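PDB 5F1S: polymeric Immunoglobulin Receptor from Oncorhynchus mykiss, which probably binds polymeric immunoglobulins at mucosal surfaces and carries them across the epithelium, its ectodomain staying attached as secretory component. Local coordinates for residues 3-8 with 17-22; 10-15 with 81-86; 24-29 with 92-97; 118-123 with 204-209; 128-133 with 180-185. All blocks are in the same frame, centred on the assembly; numbering follows the deposited sequence.

Contact 1: residues 3-8 with 17-22; sequences TTVGDL and MIPCHY
Thr3 and His21 form an antiparallel bridge where the short A strand of the first immunoglobulin V-set domain lies along strand B, just before the chain crosses to the opposite sheet as A'. Both bonds of this hydrogen-bonded pair are made. Thr3 N gives to His21 O at 2.9 Å, tilted 20° from the carbonyl plane, and His21 N returns to Thr3 O at 2.9 Å, almost in line with that C=O. Continuing the register would set Val5 against Pro19, which has no N-H to offer, and here the backbone pairing stops. A side chain takes over: Thr4 OG1 donates to Pro19 O at 2.8 Å, coming from above the carbonyl plane (41° out of it) and not along a lone pair. A chi1 of -172° puts this hydroxyl opposite the backbone N, facing strand B, where it also rests on Ile18 CG2 at 3.4 Å. A valine in place of Thr4 would probably leave Pro19 O without its hydroxyl donor and so weaken the tie just where the strands part. The remaining contacts are apolar. Val5 crosses Pro19 at about a right angle, its CG1 meeting both CG and CD of the ring. Further inward, Ile18 also packs on Trp33 and Ile108, and Cys20 is joined to Cys90 by the disulfide linking the two sheets. Leu8, already paired by its backbone with strand 103-111, reaches back across the sandwich so that its CD1 lies 4.2 Å from Ile18 CG1.

Contact 2: residues 10-15 with 81-86; sequences VLEGRS and QKEDSG
The 3-10 turn that leads from strand E into strand F of the first V-set domain receives the carboxylate of Glu12 from the turn that ends strand A'. Lys82 N donates to Glu12 OE2 at 2.9 Å, with an N-H...O angle of 158°, meeting the oxygen on its anti side and 34° out of the carboxylate plane. The extended Glu12 chain (chi1 -166°) passes beside Gln81, its CG 3.8 Å from Gln81 CA, while OE2 brushes Lys82 CB at 3.6 Å. A type II turn from Leu11 to Arg14 swings the chain round behind it, with Gly13 at positive phi. The 3-10 turn is braced from within: Gln81 N donates to Asp84 OD2 at 2.8 Å, and Lys82 O accepts from both the N and OG of Ser85. Tyr88 OH bonds to Asp84 O, the tyrosine corner of immunoglobulin domains. Glu12 OE1 takes Gln112 NE2. Gln81 holds its amide between Glu79 O, which takes its NE2, and Gln137 NE2, which gives to its OE1. A leucine replacing Glu12 would probably leave Lys82 N and Gln112 NE2 without their acceptor. A water donates to Glu12 OE2 and, weakly, to Glu83 OE1; the two carboxylate oxygens are 4.4 Å apart. The N-H donors and the water probably offset this nearby like charge, which would let the buried Glu12 remain ionised.

Contact 3: residues 24-29 with 92-97; sequences PQYASY and VEVGGV
Val94 lies over one face of the Tyr29 ring, its CB 4.1 Å from the ring centroid in a CH-pi contact 26° off the normal. Its CG2 reaches further along the ring to Tyr29 CE2 at 3.6 Å; the other methyl, CG1, turns to Tyr26 CE1 at 4.1 Å. Val92 CG1, set opposite its backbone N (chi1 -179°), fits between the tyrosine stems, 3.5 Å from Tyr29 CB and 3.9 Å from Tyr26 CB. At the far end of the Tyr26 ring, Val97 CG1 touches the OH at 3.6 Å. No hydrogen bond joins the two segments. They are the B-C and F-G loops, the positions of CDR1 and CDR3 in a V domain; in mammalian relatives such loops of the first domain take part in binding polymeric immunoglobulin. In the next shell Gln25 CB lies 4.0 Å above the Tyr26 plane, and the carbonyl oxygens of Gln25 and Tyr26 lie in plane at the Tyr29 edge. Tyr26 and Tyr29 are the ends of a type I turn, and Lys31 NZ bonds to the backbone oxygens Tyr26 O and Tyr29 O. Val102 packs on Tyr26, Val94 and Val97, while Glu93 turns outward to a salt bridge with Arg47.

Contact 4: residues 118-123 with 204-209; sequences NSMVSG and AVYILV
Met120 runs alongside Tyr206, both side chains pointing the same way, with SD 3.8 Å from Tyr206 CD1. Met120 SD sits 5.0 Å from the centroid of the Tyr206 ring and 62° off its normal, an oblique Met-aromatic contact. A bend at chi2 (94°) carries the methyl on past the ring, where Met120 CE meets Leu208 CD2 at 3.6 Å. Leu208 CB in turn lies in plane at the edge of the Tyr206 ring, whose other neighbours include Trp193, packed edge-to-face. On the opposite side of the sheet Val121 CB touches Ile207 CD1 at 3.8 Å, and this side faces the interior: Val121 leans on Val129, and Ile207 on Val131 and Tyr194. Four backbone bonds join the strands. Tyr206 N gives to Ser119 O at 2.8 Å and Leu208 N to Val121 O at 2.9 Å; in return Val121 N and Gly123 N give to Tyr206 O and Leu208 O. The strands run the same way, 17° apart; Val121 bonds through N to Tyr206 and through O to Leu208, the staggered pattern of parallel strands. In an otherwise antiparallel sheet this is the parallel A'-G pairing characteristic of immunoglobulin V-set domains, here at the second domain's sheet edge.

Contact 5: residues 128-133 with 180-185; sequences SVTVQC and TVTLKG
Thr180 opens the pairing with its CG2 methyl 4.0 Å from Gln132 CG, the two side chains meeting obliquely on the outer face of the sheet. Val181 turns inward. Its N and O exchange bonds with Val131 O and Val131 N, each 2.8 Å and nearly straight, and its CG2 approaches Cys133 SG at 4.1 Å. Thr182 comes back to the outer face and lies side by side with Thr130: with chi1 -63° it holds OG1 against the Thr130 CG2 methyl, only 3.2 Å away. Leu183 again faces the core. Its N bonds to Val129 O at 2.8 Å, its O accepts from Val129 N, and its CB touches Val129 CG2 at 4.0 Å. At Lys184 the strand has ended; Ser128 OG approaches the carbonyl O, but the modelled separation is too short to be trusted. The lysine amine leads off to Asp166 O and a salt bridge with Glu165. Beneath the inward row, Trp146 packs on Val131, Val181 and Leu183, and Cys133 is bonded to Cys196 on strand F. Antiparallel B and E strands at the middle of one sheet, with the B-F disulfide and a strand C tryptophan beneath them, are the hallmark of the immunoglobulin fold.

In the fold
Contacts 1 to 3 belong to the first V-set domain and contacts 4 and 5 to the second. Contacts 1, 3, 4 and 5 are partly buried; contact 2 is at the surface near the domain junction, its chemistry a carboxylate on backbone N-H. Contacts 4 and 5 lie in the opposing sheets of one sandwich, touching through Ile207 on Leu183. Both are regular backbone pairings with one face turned to the core; the outer face carries Met120, Tyr206 and Leu208 in contact 4, but threonines and Gln132 in contact 5. Contact 1 also holds a strand B, through a single bridge and a threonine hydroxyl. Contact 3 joins loops at the far tip by apolar and aromatic packing.

Contact 1: residues 3-8 with 17-22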
# COMPACT_ATOMS: atom_id res chain seq x y z
N THR A 3 8.26 -14.35 14.40
CA THR A 3 8.52 -12.96 14.03
C THR A 3 7.73 -12.61 12.78
O THR A 3 7.40 -13.46 11.96
CB THR A 3 10.00 -12.70 13.76
OG1 THR A 3 10.45 -13.50 12.68
CG2 THR A 3 10.86 -13.09 14.94
N THR A 4 7.53 -11.32 12.60
CA THR A 4 6.81 -10.86 11.44
C THR A 4 7.33 -9.47 11.09
O THR A 4 8.34 -9.00 11.62
CB THR A 4 5.30 -10.89 11.69
OG1 THR A 4 4.60 -10.62 10.49
CG2 THR A 4 4.84 -9.84 12.72
N VAL A 5 6.69 -8.86 10.11
CA VAL A 5 7.13 -7.58 9.57
C VAL A 5 6.74 -6.44 10.50
O VAL A 5 5.93 -6.61 11.41
CB VAL A 5 6.54 -7.34 8.18
CG1 VAL A 5 7.03 -8.43 7.19
CG2 VAL A 5 5.01 -7.35 8.23
N GLY A 6 7.25 -5.23 10.20
CA GLY A 6 6.92 -4.09 11.01
C GLY A 6 5.56 -3.51 10.67
O GLY A 6 4.90 -3.95 9.74
N ASP A 7 5.15 -2.52 11.45
CA ASP A 7 3.79 -2.00 11.30
C ASP A 7 3.57 -1.52 9.87
O ASP A 7 4.49 -1.02 9.21
CB ASP A 7 3.55 -0.86 12.29
CG ASP A 7 3.65 -1.31 13.72
OD1 ASP A 7 3.48 -2.52 14.01
OD2 ASP A 7 3.85 -0.43 14.59
N LEU A 8 2.37 -1.72 9.37
CA LEU A 8 2.04 -1.50 7.96
C LEU A 8 1.01 -0.41 7.86
O LEU A 8 0.14 -0.29 8.72
CB LEU A 8 1.39 -2.76 7.28
CG LEU A 8 2.09 -4.11 7.24
CD1 LEU A 8 1.17 -5.16 6.65
CD2 LEU A 8 3.34 -3.98 6.39
N MET A 17 -0.03 -9.18 2.42
CA MET A 17 0.52 -10.53 2.50
C MET A 17 1.57 -10.49 3.60
O MET A 17 2.58 -9.80 3.43
CB MET A 17 1.14 -10.98 1.17
CG MET A 17 1.75 -12.35 1.25
SD MET A 17 2.59 -12.76 -0.37
CE MET A 17 3.96 -11.74 -0.31
N ILE A 18 1.32 -11.18 4.70
CA ILE A 18 2.09 -11.04 5.93
C ILE A 18 2.81 -12.37 6.19
O ILE A 18 2.13 -13.37 6.44
CB ILE A 18 1.20 -10.67 7.12
CG1 ILE A 18 0.58 -9.30 6.82
CG2 ILE A 18 1.98 -10.67 8.39
CD1 ILE A 18 -0.61 -9.01 7.67
N PRO A 19 4.14 -12.39 6.22
CA PRO A 19 4.87 -13.59 6.67
C PRO A 19 4.97 -13.65 8.19
O PRO A 19 5.49 -12.72 8.83
CB PRO A 19 6.26 -13.41 6.04
CG PRO A 19 6.46 -11.88 6.09
CD PRO A 19 5.08 -11.31 5.82
N CYS A 20 4.65 -14.83 8.72
CA CYS A 20 4.86 -15.16 10.12
C CYS A 20 5.91 -16.25 10.14
O CYS A 20 5.58 -17.43 9.94
CB CYS A 20 3.57 -15.65 10.77
SG CYS A 20 2.20 -14.41 10.86
N HIS A 21 7.16 -15.87 10.40
CA HIS A 21 8.27 -16.81 10.41
C HIS A 21 8.38 -17.43 11.80
O HIS A 21 8.11 -16.80 12.82
CB HIS A 21 9.60 -16.15 10.02
CG HIS A 21 9.73 -15.88 8.54
ND1 HIS A 21 10.28 -16.78 7.65
CD2 HIS A 21 9.35 -14.81 7.81
CE1 HIS A 21 10.25 -16.26 6.43
NE2 HIS A 21 9.71 -15.06 6.52
N TYR A 22 8.77 -18.70 11.84
CA TYR A 22 8.82 -19.38 13.12
C TYR A 22 9.99 -20.34 13.18
O TYR A 22 10.53 -20.77 12.16
CB TYR A 22 7.54 -20.14 13.41
CG TYR A 22 7.09 -21.07 12.34
CD1 TYR A 22 7.53 -22.39 12.32
CD2 TYR A 22 6.22 -20.66 11.35
CE1 TYR A 22 7.07 -23.29 11.34
CE2 TYR A 22 5.77 -21.56 10.33
CZ TYR A 22 6.21 -22.88 10.37
OH TYR A 22 5.74 -23.81 9.46

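Contact 2: residues 10-15 with 81-86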
# COMPACT_ATOMS: atom_id res chain seq x y z
N VAL A 10 -1.67 0.74 4.71
CA VAL A 10 -2.15 0.30 3.42
C VAL A 10 -3.39 1.10 3.06
O VAL A 10 -4.24 1.35 3.92
CB VAL A 10 -2.46 -1.21 3.47
CG1 VAL A 10 -3.51 -1.49 4.52
CG2 VAL A 10 -2.93 -1.70 2.15
N LEU A 11 -3.53 1.45 1.79
CA LEU A 11 -4.73 2.16 1.34
C LEU A 11 -5.97 1.25 1.34
O LEU A 11 -5.91 0.09 0.94
CB LEU A 11 -4.53 2.69 -0.07
CG LEU A 11 -3.48 3.77 -0.26
CD1 LEU A 11 -3.17 4.01 -1.72
CD2 LEU A 11 -3.95 5.02 0.36
N GLU A 12 -7.10 1.81 1.76
CA GLU A 12 -8.34 1.05 1.83
C GLU A 12 -8.66 0.42 0.49
O GLU A 12 -8.56 1.05 -0.56
CB GLU A 12 -9.50 1.96 2.26
CG GLU A 12 -10.73 1.22 2.67
CD GLU A 12 -11.85 2.14 3.20
OE1 GLU A 12 -12.03 3.23 2.60
OE2 GLU A 12 -12.53 1.78 4.18
N GLY A 13 -9.00 -0.87 0.53
CA GLY A 13 -9.26 -1.63 -0.67
C GLY A 13 -8.14 -2.55 -1.10
O GLY A 13 -8.40 -3.49 -1.85
N ARG A 14 -6.91 -2.30 -0.69
CA ARG A 14 -5.77 -3.12 -1.05
C ARG A 14 -5.67 -4.33 -0.12
O ARG A 14 -6.37 -4.48 0.88
CB ARG A 14 -4.47 -2.31 -0.95
CG ARG A 14 -4.28 -1.04 -1.86
CD ARG A 14 -4.24 -1.36 -3.28
NE ARG A 14 -3.45 -0.40 -4.11
CZ ARG A 14 -3.85 0.84 -4.42
NH1 ARG A 14 -4.97 1.36 -3.95
NH2 ARG A 14 -3.12 1.58 -5.22
N SER A 15 -4.77 -5.22 -0.51
CA SER A 15 -4.54 -6.48 0.20
C SER A 15 -3.18 -6.40 0.87
O SER A 15 -2.31 -5.65 0.43
CB SER A 15 -4.55 -7.65 -0.78
OG SER A 15 -5.84 -7.76 -1.33
N GLN A 81 -10.60 -2.78 4.86
CA GLN A 81 -11.45 -1.63 5.15
C GLN A 81 -10.88 -0.82 6.30
O GLN A 81 -10.14 -1.32 7.14
CB GLN A 81 -12.86 -2.12 5.47
CG GLN A 81 -13.47 -2.92 4.34
CD GLN A 81 -13.59 -2.14 3.07
OE1 GLN A 81 -14.41 -1.24 2.97
NE2 GLN A 81 -12.80 -2.49 2.08
N LYS A 82 -11.27 0.45 6.39
CA LYS A 82 -10.72 1.27 7.46
C LYS A 82 -10.97 0.63 8.82
O LYS A 82 -10.13 0.68 9.72
CB LYS A 82 -11.32 2.67 7.41
CG LYS A 82 -10.64 3.60 8.41
CD LYS A 82 -11.10 5.03 8.34
CE LYS A 82 -10.33 5.85 9.40
NZ LYS A 82 -10.74 7.28 9.40
N GLU A 83 -12.13 0.03 9.00
CA GLU A 83 -12.46 -0.57 10.28
C GLU A 83 -11.62 -1.83 10.56
O GLU A 83 -11.63 -2.31 11.71
CB GLU A 83 -13.95 -0.88 10.33
CG GLU A 83 -14.46 -1.85 9.28
CD GLU A 83 -14.99 -1.17 7.99
OE1 GLU A 83 -14.61 0.02 7.67
OE2 GLU A 83 -15.80 -1.86 7.30
N ASP A 84 -10.89 -2.34 9.56
CA ASP A 84 -9.93 -3.44 9.79
C ASP A 84 -8.63 -2.97 10.46
O ASP A 84 -7.81 -3.81 10.88
CB ASP A 84 -9.61 -4.15 8.46
CG ASP A 84 -10.79 -4.87 7.89
OD1 ASP A 84 -11.51 -5.51 8.68
OD2 ASP A 84 -11.00 -4.84 6.65
N SER A 85 -8.43 -1.67 10.64
CA SER A 85 -7.23 -1.17 11.29
C SER A 85 -7.09 -1.68 12.72
O SER A 85 -8.07 -1.78 13.45
CB SER A 85 -7.27 0.35 11.34
OG SER A 85 -7.26 0.92 10.08
N GLY A 86 -5.86 -1.96 13.14
CA GLY A 86 -5.62 -2.39 14.50
C GLY A 86 -4.48 -3.38 14.59
O GLY A 86 -3.70 -3.58 13.65
O HOH W 1 -14.85 2.27 5.09

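Contact 3: residues 24-29 with 92-97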
# COMPACT_ATOMS: atom_id res chain seq x y z
N PRO A 24 12.24 -23.73 13.89
CA PRO A 24 12.01 -25.07 13.34
C PRO A 24 11.26 -26.01 14.28
O PRO A 24 10.72 -27.01 13.80
CB PRO A 24 13.43 -25.58 13.05
CG PRO A 24 14.25 -24.86 13.95
CD PRO A 24 13.67 -23.48 14.07
N GLN A 25 11.15 -25.69 15.56
CA GLN A 25 10.36 -26.51 16.47
C GLN A 25 8.88 -26.53 16.13
O GLN A 25 8.15 -27.43 16.55
CB GLN A 25 10.49 -25.99 17.89
CG GLN A 25 11.89 -26.00 18.38
CD GLN A 25 12.57 -24.63 18.29
OE1 GLN A 25 12.21 -23.77 17.46
NE2 GLN A 25 13.55 -24.42 19.16
N TYR A 26 8.39 -25.51 15.44
CA TYR A 26 6.96 -25.32 15.37
C TYR A 26 6.35 -25.77 14.06
O TYR A 26 5.16 -25.52 13.84
CB TYR A 26 6.63 -23.86 15.69
CG TYR A 26 7.15 -23.53 17.10
CD1 TYR A 26 6.65 -24.19 18.20
CD2 TYR A 26 8.15 -22.60 17.31
CE1 TYR A 26 7.12 -23.92 19.47
CE2 TYR A 26 8.64 -22.33 18.59
CZ TYR A 26 8.10 -23.01 19.67
OH TYR A 26 8.53 -22.80 20.96
N ALA A 27 7.09 -26.52 13.24
CA ALA A 27 6.59 -26.95 11.94
C ALA A 27 5.28 -27.71 12.05
O ALA A 27 4.38 -27.52 11.23
CB ALA A 27 7.63 -27.82 11.25
N SER A 28 5.14 -28.60 13.04
CA SER A 28 4.00 -29.51 13.05
C SER A 28 2.75 -28.96 13.74
O SER A 28 1.71 -29.65 13.77
CB SER A 28 4.41 -30.83 13.73
OG SER A 28 4.53 -30.58 15.13
N TYR A 29 2.77 -27.73 14.28
CA TYR A 29 1.68 -27.26 15.09
C TYR A 29 0.72 -26.41 14.26
O TYR A 29 1.11 -25.83 13.25
CB TYR A 29 2.19 -26.41 16.26
CG TYR A 29 2.96 -27.24 17.27
CD1 TYR A 29 4.33 -27.48 17.11
CD2 TYR A 29 2.32 -27.79 18.31
CE1 TYR A 29 5.05 -28.25 18.05
CE2 TYR A 29 3.03 -28.58 19.26
CZ TYR A 29 4.38 -28.77 19.11
OH TYR A 29 5.09 -29.53 20.00
N VAL A 92 1.32 -19.58 17.15
CA VAL A 92 1.47 -21.04 17.04
C VAL A 92 0.71 -21.67 18.19
O VAL A 92 0.87 -21.24 19.35
CB VAL A 92 2.93 -21.50 17.06
CG1 VAL A 92 2.98 -23.05 16.90
CG2 VAL A 92 3.83 -20.80 15.97
N GLU A 93 -0.15 -22.65 17.90
CA GLU A 93 -0.98 -23.27 18.93
C GLU A 93 -0.17 -24.39 19.57
O GLU A 93 -0.08 -25.49 19.03
CB GLU A 93 -2.27 -23.80 18.34
CG GLU A 93 -3.17 -24.45 19.37
CD GLU A 93 -4.54 -24.69 18.78
OE1 GLU A 93 -5.29 -23.69 18.64
OE2 GLU A 93 -4.83 -25.84 18.39
N VAL A 94 0.43 -24.10 20.72
CA VAL A 94 1.26 -25.10 21.41
C VAL A 94 1.13 -24.82 22.90
O VAL A 94 1.11 -23.67 23.33
CB VAL A 94 2.73 -25.08 20.95
CG1 VAL A 94 3.31 -23.69 20.99
CG2 VAL A 94 3.61 -26.07 21.72
N GLY A 95 0.96 -25.87 23.68
CA GLY A 95 0.87 -25.69 25.11
C GLY A 95 2.23 -25.72 25.79
O GLY A 95 3.19 -26.27 25.27
N GLY A 96 2.29 -25.12 26.98
CA GLY A 96 3.47 -25.26 27.82
C GLY A 96 4.70 -24.53 27.35
O GLY A 96 5.81 -24.92 27.69
N VAL A 97 4.53 -23.44 26.58
CA VAL A 97 5.63 -22.63 26.07
C VAL A 97 5.29 -21.18 26.41
O VAL A 97 4.12 -20.80 26.42
CB VAL A 97 5.82 -22.83 24.54
CG1 VAL A 97 6.85 -21.90 23.96
CG2 VAL A 97 6.22 -24.28 24.25

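Contact 4: residues 118-123 with 204-209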
# COMPACT_ATOMS: atom_id res chain seq x y z
N ASN A 118 6.87 6.93 -5.76
CA ASN A 118 8.10 7.68 -5.51
C ASN A 118 7.75 9.16 -5.46
O ASN A 118 7.33 9.73 -6.47
CB ASN A 118 9.13 7.39 -6.62
CG ASN A 118 10.49 8.04 -6.35
OD1 ASN A 118 10.81 8.44 -5.22
ND2 ASN A 118 11.31 8.13 -7.42
N SER A 119 7.94 9.79 -4.30
CA SER A 119 7.56 11.21 -4.18
C SER A 119 8.64 12.18 -4.67
O SER A 119 8.44 13.40 -4.62
CB SER A 119 7.20 11.53 -2.73
OG SER A 119 8.37 11.50 -1.95
N MET A 120 9.79 11.68 -5.11
CA MET A 120 10.81 12.46 -5.79
C MET A 120 11.10 11.77 -7.11
O MET A 120 11.57 10.63 -7.11
CB MET A 120 12.08 12.55 -4.96
CG MET A 120 13.40 12.88 -5.71
SD MET A 120 13.70 14.63 -5.69
CE MET A 120 15.22 14.67 -6.63
N VAL A 121 10.83 12.45 -8.21
CA VAL A 121 11.06 11.89 -9.55
C VAL A 121 12.01 12.83 -10.28
O VAL A 121 11.77 14.04 -10.34
CB VAL A 121 9.72 11.72 -10.31
CG1 VAL A 121 9.94 11.30 -11.72
CG2 VAL A 121 8.82 10.70 -9.59
N SER A 122 13.09 12.29 -10.86
CA SER A 122 14.01 13.14 -11.58
C SER A 122 14.22 12.61 -13.00
O SER A 122 14.09 11.41 -13.28
CB SER A 122 15.37 13.27 -10.89
OG SER A 122 15.98 12.02 -10.82
N GLY A 123 14.53 13.54 -13.89
CA GLY A 123 14.86 13.18 -15.26
C GLY A 123 15.54 14.33 -15.97
O GLY A 123 15.37 15.50 -15.62
N ALA A 204 1.92 15.09 -2.17
CA ALA A 204 2.96 15.92 -2.79
C ALA A 204 4.00 15.08 -3.53
O ALA A 204 4.42 14.01 -3.07
CB ALA A 204 3.61 16.81 -1.72
N VAL A 205 4.40 15.58 -4.70
CA VAL A 205 5.39 14.95 -5.56
C VAL A 205 6.34 16.05 -6.02
O VAL A 205 5.90 17.12 -6.45
CB VAL A 205 4.76 14.26 -6.78
CG1 VAL A 205 5.82 13.52 -7.63
CG2 VAL A 205 3.64 13.30 -6.33
N TYR A 206 7.64 15.79 -5.90
CA TYR A 206 8.67 16.70 -6.39
C TYR A 206 9.24 16.18 -7.69
O TYR A 206 9.59 15.01 -7.78
CB TYR A 206 9.81 16.85 -5.36
CG TYR A 206 10.72 18.01 -5.70
CD1 TYR A 206 11.84 17.84 -6.51
CD2 TYR A 206 10.46 19.30 -5.21
CE1 TYR A 206 12.66 18.91 -6.84
CE2 TYR A 206 11.29 20.37 -5.53
CZ TYR A 206 12.41 20.16 -6.34
OH TYR A 206 13.24 21.22 -6.67
N ILE A 207 9.32 17.06 -8.70
CA ILE A 207 9.95 16.75 -9.98
C ILE A 207 11.25 17.54 -10.06
O ILE A 207 11.24 18.77 -9.94
CB ILE A 207 9.04 17.12 -11.17
CG1 ILE A 207 7.67 16.41 -11.09
CG2 ILE A 207 9.74 16.79 -12.51
CD1 ILE A 207 7.79 14.90 -11.12
N LEU A 208 12.36 16.84 -10.27
CA LEU A 208 13.64 17.51 -10.49
C LEU A 208 14.05 17.28 -11.93
O LEU A 208 14.31 16.14 -12.31
CB LEU A 208 14.69 16.95 -9.55
CG LEU A 208 16.09 17.54 -9.76
CD1 LEU A 208 16.08 19.01 -9.51
CD2 LEU A 208 17.04 16.83 -8.83
N VAL A 209 14.17 18.35 -12.70
CA VAL A 209 14.62 18.26 -14.08
C VAL A 209 16.10 18.61 -14.08
O VAL A 209 16.49 19.70 -13.63
CB VAL A 209 13.84 19.21 -15.00
CG1 VAL A 209 14.25 19.03 -16.47
CG2 VAL A 209 12.32 18.94 -14.88

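Contact 5: residues 128-133 with 180-185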
# COMPACT_ATOMS: atom_id res chain seq x y z
N SER A 128 11.16 11.87 -20.72
CA SER A 128 9.84 11.64 -20.14
C SER A 128 9.99 10.96 -18.80
O SER A 128 10.86 10.12 -18.61
CB SER A 128 8.96 10.74 -21.02
OG SER A 128 8.69 11.38 -22.24
N VAL A 129 9.07 11.30 -17.88
CA VAL A 129 8.98 10.59 -16.61
C VAL A 129 7.51 10.34 -16.30
O VAL A 129 6.62 11.01 -16.82
CB VAL A 129 9.65 11.36 -15.45
CG1 VAL A 129 11.12 11.45 -15.71
CG2 VAL A 129 9.05 12.76 -15.29
N THR A 130 7.28 9.35 -15.45
CA THR A 130 5.94 8.98 -15.01
C THR A 130 5.88 8.97 -13.50
O THR A 130 6.80 8.55 -12.82
CB THR A 130 5.52 7.65 -15.53
OG1 THR A 130 6.41 6.66 -15.02
CG2 THR A 130 5.54 7.70 -17.05
N VAL A 131 4.78 9.51 -12.99
CA VAL A 131 4.44 9.54 -11.58
C VAL A 131 3.27 8.60 -11.40
O VAL A 131 2.30 8.68 -12.16
CB VAL A 131 4.05 10.96 -11.14
CG1 VAL A 131 3.61 11.00 -9.69
CG2 VAL A 131 5.16 11.98 -11.41
N GLN A 132 3.35 7.72 -10.42
CA GLN A 132 2.26 6.78 -10.18
C GLN A 132 1.57 7.16 -8.87
O GLN A 132 2.13 6.98 -7.78
CB GLN A 132 2.70 5.33 -10.14
CG GLN A 132 1.42 4.43 -10.20
CD GLN A 132 1.69 2.97 -10.49
OE1 GLN A 132 2.81 2.59 -10.83
NE2 GLN A 132 0.66 2.15 -10.39
N CYS A 133 0.37 7.71 -8.99
CA CYS A 133 -0.41 8.13 -7.85
C CYS A 133 -1.39 7.02 -7.49
O CYS A 133 -2.21 6.61 -8.32
CB CYS A 133 -1.20 9.40 -8.15
SG CYS A 133 -0.36 10.75 -9.11
N THR A 180 -1.66 7.26 -13.42
CA THR A 180 -0.29 7.62 -13.78
C THR A 180 -0.31 8.96 -14.49
O THR A 180 -1.19 9.23 -15.31
CB THR A 180 0.34 6.56 -14.69
OG1 THR A 180 -0.46 6.41 -15.87
CG2 THR A 180 0.40 5.23 -13.98
N VAL A 181 0.69 9.77 -14.19
CA VAL A 181 0.86 11.08 -14.81
C VAL A 181 2.16 10.98 -15.58
O VAL A 181 3.22 10.75 -14.99
CB VAL A 181 0.89 12.23 -13.78
CG1 VAL A 181 1.08 13.61 -14.47
CG2 VAL A 181 -0.36 12.26 -12.92
N THR A 182 2.10 11.12 -16.90
CA THR A 182 3.30 11.09 -17.72
C THR A 182 3.63 12.51 -18.15
O THR A 182 2.81 13.16 -18.80
CB THR A 182 3.13 10.17 -18.93
OG1 THR A 182 2.91 8.84 -18.47
CG2 THR A 182 4.39 10.17 -19.78
N LEU A 183 4.80 12.99 -17.73
CA LEU A 183 5.36 14.26 -18.19
C LEU A 183 6.20 13.93 -19.42
O LEU A 183 7.23 13.27 -19.31
CB LEU A 183 6.20 14.91 -17.09
CG LEU A 183 5.48 14.94 -15.74
CD1 LEU A 183 6.30 15.67 -14.68
CD2 LEU A 183 4.20 15.62 -15.85
N LYS A 184 5.73 14.36 -20.60
CA LYS A 184 6.19 13.77 -21.84
C LYS A 184 7.54 14.31 -22.28
O LYS A 184 8.33 13.58 -22.89
CB LYS A 184 5.15 14.01 -22.94
CG LYS A 184 4.14 12.89 -23.02
CD LYS A 184 2.73 13.39 -23.30
CE LYS A 184 2.49 13.71 -24.72
NZ LYS A 184 1.03 13.59 -25.04
N GLY A 185 7.83 15.58 -21.97
CA GLY A 185 9.11 16.14 -22.34
C GLY A 185 9.53 17.26 -21.41
O GLY A 185 9.17 18.42 -21.60